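Local coordinates for protein cytokinin riboside 5'-monophosphate phosphoribohydrolase (Streptomyces coelicolor, PDB 5ZI9) that belongs to the SLOG clan of Rossmann-like alpha/beta proteins and is found as an assembly of six chains, at residues 29-33 with 34-38; 89-92 with 93-97; 180-183 with 184-187. All blocks are in the same frame, centred on the assembly; numbering follows the deposited sequence.

Contact 1. Residues 29-33 with 34-38; sequences QESTT and DQRLL. With FLC (citrate anion), chain L.
Ser31 OG meets Arg36 NH2 at 2.7 Å in the plane of the guanidinium group, and the same nitrogen reaches back more weakly to Ser31 O. Ser31 turns its hydroxyl between its own backbone N and carbonyl carbon (chi1 58°), which places it at the edge of the guanidinium group. Beside this pair the chain folds tightly into helix 33-39. Thr32 stands at the N-cap: Thr32 OG1 accepts from Gln35 N at 3.2 Å, and Gln35 OE1 in return takes the Thr32 N-H at 3.0 Å, a nearly straight bond (169°) whose donor is tilted from the amide's carbonyl plane. The reciprocal pair is a capping box, the classic closure of a helix N-terminus, and it starts the short helix after the loop that follows the hairpin of strands 15-18 and 21-24. Gln193 of the second subunit also bonds Thr32 OG1, while Glu136 of the third subunit holds Thr33 OG1. Looser is the side where Gln29 and Arg36 cross at about a right angle beside a citrate anion. Over one guanidinium face lies Thr32 O; over the opposite one come Gln29 NE2 and citrate OB2, themselves joined by a weak bond. Arg36 NE gives its firmer bond to citrate OG1 at 3.1 Å, and Arg36 NH1 donates to citrate OHB at 3.2 Å.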
loop_
_atom_site.group_PDB
_atom_site.type_symbol
_atom_site.label_atom_id
_atom_site.label_comp_id
_atom_site.label_asym_id
_atom_site.label_seq_id
_atom_site.Cartn_x
_atom_site.Cartn_y
_atom_site.Cartn_z
ATOM N N GLN B 29 -26.096 1.300 -8.999
ATOM C CA GLN B 29 -25.612 0.403 -10.040
ATOM C C GLN B 29 -26.513 -0.787 -10.216
ATOM O O GLN B 29 -27.192 -1.192 -9.287
ATOM C CB GLN B 29 -24.207 -0.042 -9.721
ATOM C CG GLN B 29 -23.196 1.068 -9.934
ATOM C CD GLN B 29 -21.861 0.728 -9.320
ATOM O OE1 GLN B 29 -21.763 0.396 -8.115
ATOM N NE2 GLN B 29 -20.816 0.790 -10.140
ATOM N N GLU B 30 -26.457 -1.378 -11.404
ATOM C CA GLU B 30 -27.327 -2.521 -11.764
ATOM C C GLU B 30 -26.739 -3.867 -11.364
ATOM O O GLU B 30 -27.457 -4.842 -11.242
ATOM C CB GLU B 30 -27.701 -2.533 -13.250
ATOM C CG GLU B 30 -27.028 -1.468 -14.144
ATOM C CD GLU B 30 -27.766 -1.256 -15.471
ATOM O OE1 GLU B 30 -28.958 -0.842 -15.424
ATOM O OE2 GLU B 30 -27.166 -1.498 -16.548
ATOM N N SER B 31 -25.431 -3.920 -11.152
ATOM C CA SER B 31 -24.767 -5.121 -10.659
ATOM C C SER B 31 -24.193 -4.827 -9.308
ATOM O O SER B 31 -23.954 -3.652 -8.967
ATOM C CB SER B 31 -23.627 -5.544 -11.588
ATOM O OG SER B 31 -22.668 -4.501 -11.745
ATOM N N THR B 32 -23.932 -5.899 -8.559
ATOM C CA THR B 32 -23.268 -5.804 -7.259
ATOM C C THR B 32 -21.735 -5.687 -7.423
ATOM O O THR B 32 -21.162 -6.142 -8.426
ATOM C CB THR B 32 -23.629 -6.983 -6.315
ATOM O OG1 THR B 32 -23.054 -8.190 -6.792
ATOM C CG2 THR B 32 -25.094 -7.202 -6.250
ATOM N N THR B 33 -21.087 -5.053 -6.447
ATOM C CA THR B 33 -19.633 -4.868 -6.443
ATOM C C THR B 33 -18.971 -6.240 -6.510
ATOM O O THR B 33 -18.123 -6.473 -7.387
ATOM C CB THR B 33 -19.146 -4.091 -5.191
ATOM O OG1 THR B 33 -19.874 -2.879 -5.043
ATOM C CG2 THR B 33 -17.725 -3.706 -5.304
ATOM N N ASP B 34 -19.419 -7.147 -5.632
ATOM C CA ASP B 34 -18.886 -8.498 -5.569
ATOM C C ASP B 34 -18.992 -9.257 -6.879
ATOM O O ASP B 34 -18.074 -9.983 -7.231
ATOM C CB ASP B 34 -19.606 -9.349 -4.520
ATOM C CG ASP B 34 -18.874 -9.416 -3.187
ATOM O OD1 ASP B 34 -17.617 -9.535 -3.207
ATOM O OD2 ASP B 34 -19.584 -9.340 -2.114
ATOM N N GLN B 35 -20.120 -9.133 -7.576
ATOM C CA GLN B 35 -20.294 -9.939 -8.770
ATOM C C GLN B 35 -19.337 -9.518 -9.828
ATOM O O GLN B 35 -18.789 -10.365 -10.504
ATOM C CB GLN B 35 -21.752 -10.004 -9.260
ATOM C CG GLN B 35 -22.184 -9.012 -10.317
ATOM C CD GLN B 35 -23.656 -9.118 -10.576
ATOM O OE1 GLN B 35 -24.483 -8.544 -9.839
ATOM N NE2 GLN B 35 -24.010 -9.905 -11.598
ATOM N N ARG B 36 -19.081 -8.220 -9.940
ATOM C CA ARG B 36 -18.075 -7.754 -10.880
ATOM C C ARG B 36 -16.691 -8.296 -10.528
ATOM O O ARG B 36 -15.931 -8.661 -11.399
ATOM C CB ARG B 36 -18.066 -6.217 -10.956
ATOM C CG ARG B 36 -19.298 -5.605 -11.639
ATOM C CD ARG B 36 -19.121 -4.105 -11.815
ATOM N NE ARG B 36 -18.893 -3.349 -10.557
ATOM C CZ ARG B 36 -19.851 -2.865 -9.769
ATOM N NH1 ARG B 36 -19.518 -2.218 -8.676
ATOM N NH2 ARG B 36 -21.139 -3.055 -10.025
ATOM N N LEU B 37 -16.390 -8.372 -9.244
ATOM C CA LEU B 37 -15.129 -8.908 -8.749
ATOM C C LEU B 37 -14.964 -10.401 -8.928
ATOM O O LEU B 37 -13.885 -10.854 -9.246
ATOM C CB LEU B 37 -15.045 -8.585 -7.272
ATOM C CG LEU B 37 -13.760 -8.585 -6.441
ATOM C CD1 LEU B 37 -13.878 -9.601 -5.363
ATOM C CD2 LEU B 37 -12.495 -8.792 -7.218
ATOM N N LEU B 38 -16.033 -11.162 -8.736
ATOM C CA LEU B 38 -15.945 -12.636 -8.667
ATOM C C LEU B 38 -16.242 -13.378 -9.982
ATOM O O LEU B 38 -15.930 -14.565 -10.095
ATOM C CB LEU B 38 -16.875 -13.142 -7.550
ATOM C CG LEU B 38 -16.591 -12.572 -6.139
ATOM C CD1 LEU B 38 -17.623 -13.020 -5.126
ATOM C CD2 LEU B 38 -15.192 -12.953 -5.661
HETATM C CAC FLC L . -14.254 -0.301 -8.224
HETATM C CA FLC L . -14.625 -0.175 -9.653
HETATM C CB FLC L . -16.046 -0.593 -10.033
HETATM C CBC FLC L . -17.089 0.501 -10.132
HETATM C CG FLC L . -15.887 -1.182 -11.421
HETATM C CGC FLC L . -15.571 -2.599 -11.421
HETATM O OA1 FLC L . -13.632 0.608 -7.741
HETATM O OA2 FLC L . -14.595 -1.275 -7.596
HETATM O OB1 FLC L . -17.279 1.251 -9.177
HETATM O OB2 FLC L . -17.790 0.659 -11.145
HETATM O OG1 FLC L . -15.749 -3.225 -10.410
HETATM O OG2 FLC L . -15.171 -3.035 -12.450
HETATM O OHB FLC L . -16.445 -1.582 -9.104
#

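Contact 2. Residues 89-92 with 93-97; sequences EYDA and GVRLG
With CG swung anti to the backbone nitrogen (chi1 179°), Asp91 leans its carboxylate along the helix toward Arg95, one turn on. The arginine chain, bent at chi2 and chi3, brings NH1 to 2.6 Å from Asp91 OD2, and the two form a salt bridge. Their flat groups stand almost perpendicular, 86° apart, and Asp91 OD1 lies above one guanidinium face, offset toward its rim, so a single oxygen makes the close approach instead of a two-pronged pairing. Arg95 has two conformers and the bridge belongs to one, so it is probably not permanent. Tyr90 has a similar first torsion (chi1 -169°) but projects elsewhere round the helix, where the ring's CE1 packs against Val94 CG2 at 3.7 Å. That methyl also sits 3.3 Å from Tyr90 O, wedged between the ring and the backbone of the preceding turn. The phenol reaches beyond the helix to bond Glu117, and both Tyr90 and Val94 rest on helix 115-125. Beneath the side chains the carbonyls of Glu89, Tyr90, Asp91 and Ala92 accept in turn from the amides four residues later; Arg95 N to Asp91 O, at 3.0 Å, ties together the residues that also share the salt bridge. These are the i to i+4 pairings of an alpha-helix, here helix 88-102, the crossover of a right-handed beta-alpha-beta unit between strands 74-78 and 106-109 of the Rossmann-like sheet.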
loop_
_atom_site.group_PDB
_atom_site.type_symbol
_atom_site.label_atom_id
_atom_site.label_comp_id
_atom_site.label_asym_id
_atom_site.label_seq_id
_atom_site.Cartn_x
_atom_site.Cartn_y
_atom_site.Cartn_z
ATOM N N GLU B 89 37.672 -26.913 4.724
ATOM C CA GLU B 89 36.780 -25.722 4.705
ATOM C C GLU B 89 35.377 -26.035 5.259
ATOM O O GLU B 89 34.815 -25.272 6.050
ATOM C CB GLU B 89 36.669 -25.158 3.290
ATOM C CG GLU B 89 37.874 -24.355 2.847
ATOM C CD GLU B 89 37.804 -23.966 1.384
ATOM O OE1 GLU B 89 36.699 -23.884 0.768
ATOM O OE2 GLU B 89 38.884 -23.730 0.834
ATOM N N TYR B 90 34.846 -27.186 4.853
ATOM C CA TYR B 90 33.540 -27.614 5.267
ATOM C C TYR B 90 33.528 -27.876 6.747
ATOM O O TYR B 90 32.590 -27.453 7.434
ATOM C CB TYR B 90 33.131 -28.858 4.491
ATOM C CG TYR B 90 31.682 -29.243 4.666
ATOM C CD1 TYR B 90 31.242 -29.855 5.847
ATOM C CD2 TYR B 90 30.742 -28.989 3.660
ATOM C CE1 TYR B 90 29.930 -30.215 6.019
ATOM C CE2 TYR B 90 29.406 -29.347 3.833
ATOM C CZ TYR B 90 29.009 -29.965 5.019
ATOM O OH TYR B 90 27.698 -30.355 5.230
ATOM N N ASP B 91 34.573 -28.562 7.245
ATOM C CA ASP B 91 34.651 -28.861 8.676
ATOM C C ASP B 91 34.719 -27.555 9.466
ATOM O O ASP B 91 34.044 -27.413 10.492
ATOM C CB ASP B 91 35.829 -29.784 9.016
ATOM C CG ASP B 91 35.930 -30.079 10.535
ATOM O OD1 ASP B 91 34.976 -30.644 11.149
ATOM O OD2 ASP B 91 36.969 -29.706 11.120
ATOM N N ALA B 92 35.483 -26.592 8.965
ATOM C CA ALA B 92 35.538 -25.263 9.580
ATOM C C ALA B 92 34.150 -24.582 9.682
ATOM O O ALA B 92 33.815 -24.012 10.736
ATOM C CB ALA B 92 36.513 -24.388 8.812
ATOM N N GLY B 93 33.349 -24.683 8.608
ATOM C CA GLY B 93 31.982 -24.169 8.613
ATOM C C GLY B 93 31.069 -24.787 9.641
ATOM O O GLY B 93 30.246 -24.093 10.260
ATOM N N VAL B 94 31.192 -26.092 9.856
ATOM C CA VAL B 94 30.380 -26.739 10.924
ATOM C C VAL B 94 30.817 -26.226 12.305
ATOM O O VAL B 94 30.003 -25.882 13.175
ATOM C CB VAL B 94 30.435 -28.288 10.863
ATOM C CG1 VAL B 94 29.259 -28.898 11.621
ATOM C CG2 VAL B 94 30.382 -28.796 9.429
ATOM N N ARG B 95 32.133 -26.177 12.477
ATOM C CA ARG B 95 32.770 -25.723 13.707
ATOM C C ARG B 95 32.304 -24.311 14.086
ATOM O O ARG B 95 32.042 -23.990 15.247
ATOM C CB ARG B 95 34.285 -25.757 13.466
ATOM C CG ARG B 95 35.117 -26.276 14.625
ATOM C CD ARG B 95 36.178 -27.264 14.149
ATOM N NE ARG B 95 36.090 -28.475 14.952
ATOM C CZ ARG B 95 36.740 -29.602 14.708
ATOM N NH1 ARG B 95 37.578 -29.714 13.687
ATOM N NH2 ARG B 95 36.543 -30.620 15.506
ATOM N N LEU B 96 32.206 -23.482 13.062
ATOM C CA LEU B 96 31.799 -22.101 13.186
ATOM C C LEU B 96 30.298 -21.902 13.471
ATOM O O LEU B 96 29.901 -21.129 14.336
ATOM C CB LEU B 96 32.165 -21.471 11.861
ATOM C CG LEU B 96 32.015 -19.959 11.812
ATOM C CD1 LEU B 96 33.277 -19.317 12.383
ATOM C CD2 LEU B 96 31.743 -19.493 10.389
ATOM N N GLY B 97 29.464 -22.623 12.741
ATOM C CA GLY B 97 28.051 -22.678 13.050
ATOM C C GLY B 97 27.808 -22.989 14.499
ATOM O O GLY B 97 26.991 -22.365 15.157
#

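Contact 3. Residues 180-183 with 184-187; sequences LDEL and FEAL
Leu183 and Leu187 lie side by side and point the same way, their CD1 methyls 3.9 Å apart, forming an apolar ridge along helix 177-191. This helix is the connection in the beta-alpha-beta unit between strands 167-172 and 200-203 of the Rossmann-like fold, and the ridge presses onto the second of those strands, with Ile200 touched by both leucines. Just before the ridge, Leu180, Asp181 and Glu182 close the PGGxGTxxE sequence motif characteristic of LOG-type proteins. The two leucine branches come from successive turns, and Leu187 CG settles 3.6 Å from Leu183 O, filling the step beside that carbonyl.

The Phe184 ring forms a broader bump. Leu183 CD2 stands over one of its faces, displaced toward the rim, at 4.2 Å from Phe184 CE2. Leu180 CD2 adds a lighter touch to the same ring carbon, and Phe184 CD2 comes 3.4 Å from Leu180 O. At the subunit interface this aromatic packs against Phe184 of the fourth subunit, which Leu180 touches as well.

Another side of the helix is acidic. Asp181, Glu182 and Glu185 gather their carboxylates, with Glu185 running extended alongside both partners and its plane turned steeply against theirs, by 74° and 76°. Lys160 of the same chain makes salt bridges to all three and so draws the carboxylates together around its ammonium group. Glu182 bends at chi2 (-59°), which curls its acid group back toward Glu185 instead of extending it outward. The closest approach between the acids is Glu182 OE1 to Glu185 OE1, at 3.1 Å.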
loop_
_atom_site.group_PDB
_atom_site.type_symbol
_atom_site.label_atom_id
_atom_site.label_comp_id
_atom_site.label_asym_id
_atom_site.label_seq_id
_atom_site.Cartn_x
_atom_site.Cartn_y
_atom_site.Cartn_z
ATOM N N LEU B 180 31.915 -12.743 -2.507
ATOM C CA LEU B 180 32.572 -11.439 -2.625
ATOM C C LEU B 180 31.586 -10.286 -2.731
ATOM O O LEU B 180 31.840 -9.208 -2.209
ATOM C CB LEU B 180 33.460 -11.386 -3.855
ATOM C CG LEU B 180 34.588 -12.400 -3.877
ATOM C CD1 LEU B 180 35.200 -12.557 -5.265
ATOM C CD2 LEU B 180 35.643 -11.960 -2.890
ATOM N N ASP B 181 30.464 -10.522 -3.394
ATOM C CA ASP B 181 29.397 -9.540 -3.541
ATOM C C ASP B 181 28.876 -9.063 -2.183
ATOM O O ASP B 181 28.770 -7.837 -1.951
ATOM C CB ASP B 181 28.301 -10.168 -4.407
ATOM C CG ASP B 181 27.018 -9.385 -4.409
ATOM O OD1 ASP B 181 27.051 -8.145 -4.343
ATOM O OD2 ASP B 181 25.952 -10.022 -4.482
ATOM N N GLU B 182 28.590 -10.023 -1.294
ATOM C CA GLU B 182 28.217 -9.744 0.113
ATOM C C GLU B 182 29.357 -9.157 0.911
ATOM O O GLU B 182 29.181 -8.195 1.633
ATOM C CB GLU B 182 27.703 -10.993 0.809
ATOM C CG GLU B 182 26.362 -11.473 0.239
ATOM C CD GLU B 182 25.183 -10.453 0.300
ATOM O OE1 GLU B 182 25.001 -9.658 1.276
ATOM O OE2 GLU B 182 24.397 -10.463 -0.687
ATOM N N LEU B 183 30.541 -9.701 0.756
ATOM C CA LEU B 183 31.686 -9.183 1.447
ATOM C C LEU B 183 31.834 -7.697 1.218
ATOM O O LEU B 183 31.844 -6.912 2.149
ATOM C CB LEU B 183 32.964 -9.895 1.000
ATOM C CG LEU B 183 34.274 -9.275 1.519
ATOM C CD1 LEU B 183 34.273 -9.232 3.035
ATOM C CD2 LEU B 183 35.482 -10.041 0.974
ATOM N N PHE B 184 31.949 -7.318 -0.037
ATOM C CA PHE B 184 32.173 -5.917 -0.357
ATOM C C PHE B 184 30.987 -4.996 -0.088
ATOM O O PHE B 184 31.169 -3.822 0.091
ATOM C CB PHE B 184 32.762 -5.777 -1.738
ATOM C CG PHE B 184 34.229 -6.169 -1.790
ATOM C CD1 PHE B 184 35.180 -5.413 -1.111
ATOM C CD2 PHE B 184 34.655 -7.297 -2.468
ATOM C CE1 PHE B 184 36.524 -5.758 -1.134
ATOM C CE2 PHE B 184 35.989 -7.659 -2.487
ATOM C CZ PHE B 184 36.928 -6.886 -1.819
ATOM N N GLU B 185 29.797 -5.549 0.033
ATOM C CA GLU B 185 28.612 -4.808 0.419
ATOM C C GLU B 185 28.688 -4.368 1.886
ATOM O O GLU B 185 28.394 -3.223 2.221
ATOM C CB GLU B 185 27.431 -5.744 0.235
ATOM C CG GLU B 185 26.038 -5.172 0.242
ATOM C CD GLU B 185 25.059 -6.215 -0.302
ATOM O OE1 GLU B 185 24.210 -6.749 0.480
ATOM O OE2 GLU B 185 25.224 -6.544 -1.505
ATOM N N ALA B 186 29.037 -5.322 2.753
ATOM C CA ALA B 186 29.201 -5.068 4.173
ATOM C C ALA B 186 30.339 -4.096 4.432
ATOM O O ALA B 186 30.243 -3.187 5.263
ATOM C CB ALA B 186 29.440 -6.384 4.900
ATOM N N LEU B 187 31.410 -4.280 3.687
ATOM C CA LEU B 187 32.505 -3.395 3.783
ATOM C C LEU B 187 32.124 -1.957 3.468
ATOM O O LEU B 187 32.480 -1.079 4.249
ATOM C CB LEU B 187 33.644 -3.857 2.905
ATOM C CG LEU B 187 34.494 -4.974 3.524
ATOM C CD1 LEU B 187 35.450 -5.508 2.492
ATOM C CD2 LEU B 187 35.308 -4.452 4.701
#

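How the contacts relate
The three contacts follow one another along the chain without touching, and each joins adjoining segments of one continuous stretch. Contact 1 belongs to the N-terminal arm, its centre about 43 Å from that of the chain, on the opposite side from the other two: centre to centre it lies 60 Å from contact 2 and 52 Å from contact 3. Contacts 2 and 3 sit on different crossover helices of one parallel sheet, with centres 20 Å apart and nearest atoms about 13 Å apart. Other subunits reach all three. Citrate sits at contact 1, where Arg56 of the third subunit also binds it, while a 1,2-ethanediol lies about 5 Å from the side chain of Glu182 in contact 3, both probably from the crystallisation liquor.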